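Local coordinates for O-ureido-L-serine synthase (Streptomyces lavendulae, PDB 3X44), which joins hydroxyurea to O-acetyl-L-serine with the help of pyridoxal 5'-phosphate, making O-ureido-L-serine on the route to the antibiotic D-cycloserine, at residues D9-T14 / A43-L48; P15-Q20 / V31-F36; V74-A79 / K103-Y108. The protein carries 1 engineered substitution. All coordinates share one frame; numbering follows the deposited sequence.

Contact 1: residues D9-T14 / A43-L48; sequences DTIGRT and ADRLAL. Engineered in segment 43-48: Ala43 (natural residue Lys).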
loop_
_atom_site.group_PDB
_atom_site.type_symbol
_atom_site.label_atom_id
_atom_site.label_comp_id
_atom_site.label_asym_id
_atom_site.label_seq_id
_atom_site.Cartn_x
_atom_site.Cartn_y
_atom_site.Cartn_z
ATOM N N ASP A 9 12.437 -6.628 2.670
ATOM C CA ASP A 9 11.062 -6.776 2.202
ATOM C C ASP A 9 10.460 -5.423 1.817
ATOM O O ASP A 9 9.307 -5.342 1.388
ATOM C CB ASP A 9 10.197 -7.453 3.279
ATOM C CG ASP A 9 10.669 -8.864 3.606
ATOM O OD1 ASP A 9 11.240 -9.526 2.712
ATOM O OD2 ASP A 9 10.480 -9.312 4.757
ATOM N N THR A 10 11.250 -4.362 1.968
ATOM C CA THR A 10 10.794 -3.020 1.623
ATOM C C THR A 10 11.399 -2.590 0.299
ATOM O O THR A 10 11.213 -1.460 -0.140
ATOM C CB THR A 10 11.193 -1.982 2.690
ATOM O OG1 THR A 10 12.613 -1.783 2.658
ATOM C CG2 THR A 10 10.766 -2.451 4.076
ATOM N N ILE A 11 12.134 -3.499 -0.333
ATOM C CA ILE A 11 12.754 -3.197 -1.612
ATOM C C ILE A 11 11.710 -3.179 -2.735
ATOM O O ILE A 11 10.837 -4.048 -2.808
ATOM C CB ILE A 11 13.867 -4.225 -1.943
ATOM C CG1 ILE A 11 15.107 -3.928 -1.091
ATOM C CG2 ILE A 11 14.206 -4.179 -3.433
ATOM C CD1 ILE A 11 16.205 -4.971 -1.184
ATOM N N GLY A 12 11.804 -2.173 -3.602
ATOM C CA GLY A 12 10.877 -2.059 -4.709
ATOM C C GLY A 12 9.672 -1.209 -4.362
ATOM O O GLY A 12 9.681 -0.493 -3.360
ATOM N N ARG A 13 8.646 -1.286 -5.206
ATOM C CA ARG A 13 7.413 -0.541 -5.026
ATOM C C ARG A 13 7.677 0.931 -4.725
ATOM O O ARG A 13 7.186 1.477 -3.738
ATOM C CB ARG A 13 6.580 -1.173 -3.902
ATOM C CG ARG A 13 6.006 -2.531 -4.276
ATOM C CD ARG A 13 5.327 -3.202 -3.093
ATOM N NE ARG A 13 6.091 -3.042 -1.856
ATOM C CZ ARG A 13 7.018 -3.893 -1.427
ATOM N NH1 ARG A 13 7.309 -4.979 -2.132
ATOM N NH2 ARG A 13 7.661 -3.654 -0.288
ATOM N N THR A 14 8.454 1.571 -5.586
ATOM C CA THR A 14 8.782 2.974 -5.404
ATOM C C THR A 14 7.745 3.891 -6.030
ATOM O O THR A 14 7.139 3.569 -7.046
ATOM C CB THR A 14 10.144 3.305 -6.007
ATOM O OG1 THR A 14 10.146 2.958 -7.397
ATOM C CG2 THR A 14 11.233 2.524 -5.297
ATOM N N ALA A 43 19.712 0.117 -7.288
ATOM C CA ALA A 43 20.639 -1.008 -7.178
ATOM C C ALA A 43 20.130 -2.098 -6.244
ATOM O O ALA A 43 20.529 -3.255 -6.349
ATOM C CB ALA A 43 22.008 -0.507 -6.705
ATOM N N ASP A 44 19.250 -1.721 -5.324
ATOM C CA ASP A 44 18.688 -2.666 -4.369
ATOM C C ASP A 44 17.958 -3.823 -5.061
ATOM O O ASP A 44 17.965 -4.958 -4.573
ATOM C CB ASP A 44 17.697 -1.954 -3.451
ATOM C CG ASP A 44 18.369 -1.179 -2.334
ATOM O OD1 ASP A 44 17.657 -0.842 -1.371
ATOM O OD2 ASP A 44 19.583 -0.897 -2.406
ATOM N N ARG A 45 17.316 -3.530 -6.189
ATOM C CA ARG A 45 16.569 -4.547 -6.920
ATOM C C ARG A 45 17.483 -5.632 -7.483
ATOM O O ARG A 45 17.156 -6.816 -7.445
ATOM C CB ARG A 45 15.771 -3.905 -8.055
ATOM C CG ARG A 45 14.701 -2.919 -7.594
ATOM C CD ARG A 45 14.182 -2.100 -8.768
ATOM N NE ARG A 45 13.297 -1.014 -8.353
ATOM C CZ ARG A 45 11.974 -1.122 -8.262
ATOM N NH1 ARG A 45 11.380 -2.271 -8.556
ATOM N NH2 ARG A 45 11.244 -0.075 -7.881
ATOM N N LEU A 46 18.626 -5.213 -8.005
ATOM C CA LEU A 46 19.590 -6.135 -8.573
ATOM C C LEU A 46 20.261 -6.949 -7.466
ATOM O O LEU A 46 20.370 -8.170 -7.564
ATOM C CB LEU A 46 20.642 -5.349 -9.359
ATOM C CG LEU A 46 21.830 -6.073 -9.993
ATOM C CD1 LEU A 46 22.366 -5.225 -11.136
ATOM C CD2 LEU A 46 22.921 -6.304 -8.959
ATOM N N ALA A 47 20.700 -6.264 -6.411
ATOM C CA ALA A 47 21.376 -6.920 -5.301
ATOM C C ALA A 47 20.561 -8.054 -4.699
ATOM O O ALA A 47 21.081 -9.145 -4.475
ATOM C CB ALA A 47 21.725 -5.899 -4.229
ATOM N N LEU A 48 19.289 -7.787 -4.431
ATOM C CA LEU A 48 18.399 -8.788 -3.856
ATOM C C LEU A 48 18.182 -9.933 -4.840
ATOM O O LEU A 48 18.249 -11.111 -4.476
ATOM C CB LEU A 48 17.047 -8.151 -3.515
ATOM C CG LEU A 48 15.971 -9.087 -2.967
ATOM C CD1 LEU A 48 16.380 -9.580 -1.588
ATOM C CD2 LEU A 48 14.642 -8.358 -2.908
#

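Contact 2: residues P15-Q20 / V31-F36; sequences PIVRLQ and VKVESF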
loop_
_atom_site.group_PDB
_atom_site.type_symbol
_atom_site.label_atom_id
_atom_site.label_comp_id
_atom_site.label_asym_id
_atom_site.label_seq_id
_atom_site.Cartn_x
_atom_site.Cartn_y
_atom_site.Cartn_z
ATOM N N PRO A 15 7.532 5.061 -5.419
ATOM C CA PRO A 15 6.552 6.009 -5.945
ATOM C C PRO A 15 6.951 6.663 -7.255
ATOM O O PRO A 15 8.136 6.820 -7.554
ATOM C CB PRO A 15 6.399 7.046 -4.826
ATOM C CG PRO A 15 7.604 6.918 -3.984
ATOM C CD PRO A 15 8.204 5.551 -4.201
ATOM N N ILE A 16 5.940 7.007 -8.038
ATOM C CA ILE A 16 6.122 7.719 -9.289
ATOM C C ILE A 16 5.336 8.998 -9.022
ATOM O O ILE A 16 4.161 8.950 -8.650
ATOM C CB ILE A 16 5.511 6.966 -10.495
ATOM C CG1 ILE A 16 6.379 5.755 -10.848
ATOM C CG2 ILE A 16 5.445 7.892 -11.719
ATOM C CD1 ILE A 16 5.816 4.933 -11.988
ATOM N N VAL A 17 5.988 10.139 -9.183
ATOM C CA VAL A 17 5.346 11.418 -8.921
ATOM C C VAL A 17 5.454 12.383 -10.097
ATOM O O VAL A 17 6.413 12.349 -10.876
ATOM C CB VAL A 17 5.956 12.091 -7.656
ATOM C CG1 VAL A 17 6.470 11.024 -6.698
ATOM C CG2 VAL A 17 7.098 13.029 -8.047
ATOM N N ARG A 18 4.468 13.262 -10.203
ATOM C CA ARG A 18 4.439 14.237 -11.278
ATOM C C ARG A 18 5.274 15.465 -10.936
ATOM O O ARG A 18 5.280 15.918 -9.791
ATOM C CB ARG A 18 2.987 14.657 -11.529
ATOM C CG ARG A 18 2.763 15.570 -12.716
ATOM C CD ARG A 18 1.271 15.758 -12.946
ATOM N NE ARG A 18 0.986 16.718 -14.009
ATOM C CZ ARG A 18 1.175 18.031 -13.902
ATOM N NH1 ARG A 18 1.652 18.548 -12.778
ATOM N NH2 ARG A 18 0.891 18.828 -14.924
ATOM N N LEU A 19 5.999 15.992 -11.919
ATOM C CA LEU A 19 6.766 17.209 -11.689
ATOM C C LEU A 19 5.712 18.322 -11.768
ATOM O O LEU A 19 4.869 18.332 -12.669
ATOM C CB LEU A 19 7.844 17.397 -12.769
ATOM C CG LEU A 19 8.997 16.380 -12.750
ATOM C CD1 LEU A 19 10.166 16.878 -13.605
ATOM C CD2 LEU A 19 9.458 16.154 -11.314
ATOM N N GLN A 20 5.760 19.247 -10.818
ATOM C CA GLN A 20 4.784 20.324 -10.747
ATOM C C GLN A 20 5.076 21.610 -11.518
ATOM O O GLN A 20 4.142 22.292 -11.938
ATOM C CB GLN A 20 4.526 20.662 -9.280
ATOM C CG GLN A 20 3.732 19.594 -8.549
ATOM C CD GLN A 20 2.251 19.662 -8.867
ATOM O OE1 GLN A 20 1.853 19.710 -10.035
ATOM N NE2 GLN A 20 1.424 19.669 -7.831
ATOM N N VAL A 31 8.212 11.014 -12.587
ATOM C CA VAL A 31 9.517 10.458 -12.253
ATOM C C VAL A 31 9.424 9.310 -11.243
ATOM O O VAL A 31 8.642 9.375 -10.291
ATOM C CB VAL A 31 10.466 11.564 -11.682
ATOM C CG1 VAL A 31 10.811 12.562 -12.770
ATOM C CG2 VAL A 31 9.810 12.286 -10.505
ATOM N N LYS A 32 10.199 8.247 -11.476
ATOM C CA LYS A 32 10.236 7.097 -10.568
ATOM C C LYS A 32 11.375 7.362 -9.596
ATOM O O LYS A 32 12.545 7.447 -9.992
ATOM C CB LYS A 32 10.486 5.790 -11.336
ATOM C CG LYS A 32 10.095 4.519 -10.563
ATOM C CD LYS A 32 9.530 3.424 -11.482
ATOM C CE LYS A 32 9.198 2.136 -10.718
ATOM N NZ LYS A 32 8.234 2.332 -9.576
ATOM N N VAL A 33 11.021 7.504 -8.325
ATOM C CA VAL A 33 11.975 7.809 -7.269
ATOM C C VAL A 33 12.518 6.579 -6.550
ATOM O O VAL A 33 12.008 6.177 -5.506
ATOM C CB VAL A 33 11.322 8.753 -6.238
ATOM C CG1 VAL A 33 12.396 9.451 -5.408
ATOM C CG2 VAL A 33 10.464 9.765 -6.965
ATOM N N GLU A 34 13.579 6.008 -7.113
ATOM C CA GLU A 34 14.219 4.815 -6.567
ATOM C C GLU A 34 14.986 5.050 -5.261
ATOM O O GLU A 34 15.471 4.106 -4.644
ATOM C CB GLU A 34 15.158 4.222 -7.621
ATOM C CG GLU A 34 14.429 3.718 -8.861
ATOM C CD GLU A 34 13.490 2.570 -8.555
ATOM O OE1 GLU A 34 12.317 2.620 -8.984
ATOM O OE2 GLU A 34 13.928 1.612 -7.884
ATOM N N SER A 35 15.091 6.308 -4.843
ATOM C CA SER A 35 15.787 6.635 -3.605
ATOM C C SER A 35 15.004 6.056 -2.430
ATOM O O SER A 35 15.549 5.857 -1.348
ATOM C CB SER A 35 15.907 8.155 -3.447
ATOM O OG SER A 35 14.630 8.758 -3.477
ATOM N N PHE A 36 13.720 5.782 -2.658
ATOM C CA PHE A 36 12.852 5.230 -1.624
ATOM C C PHE A 36 13.218 3.789 -1.240
ATOM O O PHE A 36 12.669 3.232 -0.281
ATOM C CB PHE A 36 11.386 5.298 -2.073
ATOM C CG PHE A 36 10.752 6.661 -1.890
ATOM C CD1 PHE A 36 10.106 6.991 -0.700
ATOM C CD2 PHE A 36 10.793 7.605 -2.913
ATOM C CE1 PHE A 36 9.509 8.240 -0.533
ATOM C CE2 PHE A 36 10.201 8.857 -2.757
ATOM C CZ PHE A 36 9.556 9.176 -1.563
#

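Contact 3: residues V74-A79 / K103-Y108; sequences VGIALA and KLIRAY. With PUS ((E)-O-(carbamoylamino)-N-({3-hydroxy-2-methyl-5-[(phosphonooxy)methyl]pyridin-4-yl}methylidene)-L-serine), chain C.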
loop_
_atom_site.group_PDB
_atom_site.type_symbol
_atom_site.label_atom_id
_atom_site.label_comp_id
_atom_site.label_asym_id
_atom_site.label_seq_id
_atom_site.Cartn_x
_atom_site.Cartn_y
_atom_site.Cartn_z
ATOM N N VAL A 74 25.635 -0.486 -6.659
ATOM C CA VAL A 74 25.497 -1.926 -6.514
ATOM C C VAL A 74 26.329 -2.392 -5.320
ATOM O O VAL A 74 25.919 -3.283 -4.582
ATOM C CB VAL A 74 25.906 -2.660 -7.802
ATOM C CG1 VAL A 74 26.198 -4.120 -7.510
ATOM C CG2 VAL A 74 24.764 -2.560 -8.806
ATOM N N GLY A 75 27.487 -1.771 -5.122
ATOM C CA GLY A 75 28.323 -2.122 -3.986
ATOM C C GLY A 75 27.593 -1.823 -2.682
ATOM O O GLY A 75 27.620 -2.621 -1.747
ATOM N N ILE A 76 26.933 -0.671 -2.621
ATOM C CA ILE A 76 26.188 -0.281 -1.432
ATOM C C ILE A 76 25.061 -1.280 -1.150
ATOM O O ILE A 76 24.903 -1.757 -0.025
ATOM C CB ILE A 76 25.584 1.137 -1.599
ATOM C CG1 ILE A 76 26.699 2.178 -1.566
ATOM C CG2 ILE A 76 24.593 1.427 -0.487
ATOM C CD1 ILE A 76 26.271 3.557 -2.057
ATOM N N ALA A 77 24.291 -1.599 -2.185
ATOM C CA ALA A 77 23.176 -2.527 -2.064
ATOM C C ALA A 77 23.618 -3.949 -1.700
ATOM O O ALA A 77 23.082 -4.551 -0.773
ATOM C CB ALA A 77 22.375 -2.539 -3.362
ATOM N N LEU A 78 24.585 -4.494 -2.430
ATOM C CA LEU A 78 25.050 -5.844 -2.125
ATOM C C LEU A 78 25.553 -5.874 -0.682
ATOM O O LEU A 78 25.332 -6.842 0.045
ATOM C CB LEU A 78 26.155 -6.268 -3.097
ATOM C CG LEU A 78 25.587 -6.878 -4.388
ATOM C CD1 LEU A 78 26.625 -6.941 -5.485
ATOM C CD2 LEU A 78 25.051 -8.263 -4.075
ATOM N N ALA A 79 26.201 -4.791 -0.264
ATOM C CA ALA A 79 26.708 -4.703 1.098
ATOM C C ALA A 79 25.530 -4.811 2.054
ATOM O O ALA A 79 25.566 -5.575 3.020
ATOM C CB ALA A 79 27.434 -3.382 1.306
ATOM N N LYS A 103 32.215 5.142 1.786
ATOM C CA LYS A 103 31.770 5.140 3.166
ATOM C C LYS A 103 30.515 4.315 3.376
ATOM O O LYS A 103 30.378 3.631 4.395
ATOM C CB LYS A 103 31.534 6.576 3.643
ATOM C CG LYS A 103 32.817 7.312 4.003
ATOM C CD LYS A 103 32.529 8.715 4.507
ATOM C CE LYS A 103 33.815 9.445 4.862
ATOM N NZ LYS A 103 33.708 10.095 6.192
ATOM N N LEU A 104 29.601 4.365 2.415
ATOM C CA LEU A 104 28.361 3.614 2.537
ATOM C C LEU A 104 28.644 2.120 2.494
ATOM O O LEU A 104 28.094 1.349 3.284
ATOM C CB LEU A 104 27.387 4.017 1.426
ATOM C CG LEU A 104 26.547 5.262 1.745
ATOM C CD1 LEU A 104 25.414 5.399 0.738
ATOM C CD2 LEU A 104 25.981 5.149 3.148
ATOM N N ILE A 105 29.512 1.714 1.579
ATOM C CA ILE A 105 29.869 0.310 1.470
ATOM C C ILE A 105 30.462 -0.126 2.812
ATOM O O ILE A 105 30.109 -1.177 3.352
ATOM C CB ILE A 105 30.888 0.085 0.329
ATOM C CG1 ILE A 105 30.198 0.332 -1.019
ATOM C CG2 ILE A 105 31.437 -1.346 0.390
ATOM C CD1 ILE A 105 31.128 0.491 -2.206
ATOM N N ARG A 106 31.342 0.705 3.360
ATOM C CA ARG A 106 31.976 0.414 4.637
ATOM C C ARG A 106 30.952 0.307 5.762
ATOM O O ARG A 106 31.045 -0.579 6.610
ATOM C CB ARG A 106 32.992 1.506 4.987
ATOM C CG ARG A 106 34.213 1.517 4.094
ATOM C CD ARG A 106 35.172 0.415 4.492
ATOM N NE ARG A 106 36.498 0.628 3.929
ATOM C CZ ARG A 106 37.424 -0.318 3.822
ATOM N NH1 ARG A 106 37.168 -1.550 4.242
ATOM N NH2 ARG A 106 38.607 -0.031 3.295
ATOM N N ALA A 107 29.972 1.207 5.758
ATOM C CA ALA A 107 28.942 1.223 6.787
ATOM C C ALA A 107 28.212 -0.114 6.901
ATOM O O ALA A 107 27.951 -0.598 8.005
ATOM C CB ALA A 107 27.944 2.342 6.509
ATOM N N TYR A 108 27.880 -0.710 5.761
ATOM C CA TYR A 108 27.179 -1.990 5.767
ATOM C C TYR A 108 28.122 -3.158 6.056
ATOM O O TYR A 108 27.696 -4.315 6.095
ATOM C CB TYR A 108 26.467 -2.209 4.426
ATOM C CG TYR A 108 25.266 -1.307 4.239
ATOM C CD1 TYR A 108 24.164 -1.396 5.096
ATOM C CD2 TYR A 108 25.235 -0.358 3.213
ATOM C CE1 TYR A 108 23.055 -0.556 4.931
ATOM C CE2 TYR A 108 24.130 0.480 3.047
ATOM C CZ TYR A 108 23.050 0.375 3.906
ATOM O OH TYR A 108 21.964 1.200 3.735
HETATM N N PUS C . 24.886 1.272 -11.176
HETATM C CA PUS C . 25.625 -0.054 -11.210
HETATM C CB PUS C . 26.413 -0.242 -12.556
HETATM O OG PUS C . 27.405 0.868 -12.729
HETATM N ND PUS C . 28.574 0.414 -13.448
HETATM C CE PUS C . 28.942 1.039 -14.588
HETATM N NZ2 PUS C . 28.054 1.791 -15.264
HETATM O OZ1 PUS C . 30.053 0.925 -14.998
HETATM C C PUS C . 26.612 -0.101 -10.023
HETATM O O PUS C . 26.424 0.609 -9.074
HETATM O OT PUS C . 27.562 -0.846 -10.048
HETATM C C2 PUS C . 22.847 5.224 -11.204
HETATM C C3 PUS C . 23.456 3.889 -11.064
HETATM C C4 PUS C . 23.239 2.896 -12.123
HETATM C C5 PUS C . 22.399 3.259 -13.271
HETATM C C6 PUS C . 21.825 4.613 -13.316
HETATM C C2A PUS C . 23.081 6.280 -10.161
HETATM C C4A PUS C . 23.989 1.583 -12.127
HETATM C C5A PUS C . 22.126 2.276 -14.398
HETATM N N1 PUS C . 22.072 5.519 -12.307
HETATM O O3 PUS C . 24.147 3.574 -9.952
HETATM O O1P PUS C . 22.526 -0.746 -14.292
HETATM O O2P PUS C . 20.173 -0.871 -14.477
HETATM O O3P PUS C . 21.432 0.237 -16.162
HETATM O O4P PUS C . 21.192 1.232 -13.961
HETATM P P PUS C . 21.337 -0.040 -14.728
HETATM O O HOH W 1 28.252 -6.096 3.948
#

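Contact 1: residues D9-T14 / A43-L48
The turn around Ile11 and Gly12 passes over the N-terminal part of helix 43-56, with the CA atoms of Ile11 and Asp44, and likewise those of Gly12 and Arg45, 6.6 Å apart. In this member of the cysteine synthase family, of the type II pyridoxal phosphate enzymes, that helix carries, toward its N-terminal end, the position of the cofactor lysine, here the engineered Ala43; an N-terminal loop thus packs directly on the element that carries the attachment site. Ile11 supplies most of the apolar contact. Its CG1 branch lies beside the backbone N (chi1 -75°) and extends over the helix, bringing CD1 to 3.8 Å from the carbonyl O of Asp44 and 4.0 Å from CB of Leu48, while CG1 rests against CB and OD1 of Asp44. That carboxylate oxygen also receives a hydrogen bond from the backbone N of Gly39.

Arg45 brings a charged group under the loop, held mainly by acids outside the two segments. Its chain is extended from CG to NE. CA of Gly12 covers one face of the guanidinium, 3.6 Å above the plane and displaced toward the rim. Two carboxylates grip this buried cation: Glu34 at NE and Glu159 at NH2. Glu159 also accepts hydrogen bonds from the backbone N atoms of Arg13 and Thr14, so a single acid ties the loop to the arginine beneath it. Thr14 approaches from the opposite direction; its OG1, hydrogen-bonded to Glu34, lies at the guanidinium edge, in the plane of the group and 3.3 Å from NH2 of Arg45.

Contact 2: residues P15-Q20 / V31-F36
Three backbone hydrogen bonds join Pro15 and Val17 to Val31 and Val33. Val17 and Val31 exchange two, N of Val31 to O of Val17 at 2.8 Å and N of Val17 to O of Val31 at 3.0 Å, forming an antiparallel hydrogen-bonded pair. The third runs from N of Val33 to O of Pro15 at 3.1 Å and is nearly straight, with an N-H...O angle of 170°. Between these bonds Ile16 faces Lys32 in a non-hydrogen-bonded position, where CA of Ile16 makes a CH...O contact of 3.2 Å with O of Val31.

These bonds build the beta hairpin of strands 16-18 and 28-33 at one margin of the six-stranded mixed sheet. Strand 16-18 is outermost within the chain, but Ile16 and Arg18 make backbone hydrogen bonds with the second subunit. The short strand axes run 136° apart in direction, well short of strictly antiparallel.

On one face, CG1 of Ile16 crosses the aliphatic part of Lys32 at a slant, 3.9 Å from CG of Lys32. The lysine chain bends both near its base and at its end, and NZ finds a salt bridge with Glu159 and a hydrogen bond with OG1 of Thr14, partners for an ammonium group on a buried residue. On the other face, CG2 of Val31 meets CG2 of Val17 at 3.7 Å, and CD2 of Leu19 comes in almost at right angles to the same Val31, reaching both its methyls.

Beyond the strands, where the chain turns into the 3-10 segment 34-36, the ring of Pro15 lies over one face of Phe36. CG of Pro15 sits 3.5 Å from the centroid of the Phe36 ring, 18° off the normal, a CH-pi contact.

Contact 3: residues V74-A79 / K103-Y108
Apolar contacts carry most of the packing of Ile76 and Ala79 against Leu104, Ile105 and Tyr108. The two segments belong to helices 73-85 and 99-107, which run almost parallel here, 9° apart in direction with the short axes 8.4 Å from each other. The helices are the connections of two successive beta-alpha-beta crossovers of the four-stranded parallel sheet, linking strand 65-70 to 88-94 and 88-94 to 111-115. Ile76 is the wedge. With CG1 beside the backbone N (chi1 -70°), its long branch reaches Leu104, where CD1 of Ile76 meets CD1 of Leu104 at a tight 3.5 Å, and its CG2 methyl rests 3.7 Å from CE2 of Tyr108. Ile105 sets CG1 against the backbone of Gly75 and Ile76, close against the spot where Gly75 has only hydrogen, and this lets the helices come near. Ala79, also small, sets CB 3.5 Å from CB of Tyr108. Both Ile105 and Ala79 also touch strand 88-94, through Ala91 and Met93 and through Phe89 respectively, so the helix pair is seated on the sheet.

The second subunit also meets helix 99-107: Leu104 and Ala107 pack on Phe261 of that chain, and Arg106 makes a salt bridge to its Asp311.

The polar contacts sit at opposite ends of segment 74-79. At its start, N of Val74 donates a hydrogen bond of 2.8 Å to carboxylate O of the bound O-ureido-L-serine adduct; the ligand is also hydrogen-bonded by Thr70 and Ser71, and the helix N-terminal end may favour that anion. At its finish, a water donates to O of Ala79 and, at 2.8 Å, to O of Tyr108.

From the N terminus the chain first meets contact 1, whose loop 9-14 waits for helix 43-56. Before that helix arrives, strands 16-18 and 28-33 fold back on each other in contact 2, so the hairpin is enclosed within the larger loop that contact 1 completes. The two are joined through Glu34, which bonds both Thr14 and Arg45. Contact 3 follows later in the chain, neither enclosing nor crossing the others, and ties together two helices that connect strands of the four-stranded sheet. Helix 43-56 links contacts 1 and 3, since Ala43, Asp44 and Ala47 pack on Ala77. Contacts 2 and 3 do not touch, their nearest atoms about 9 Å apart, although both meet the second subunit.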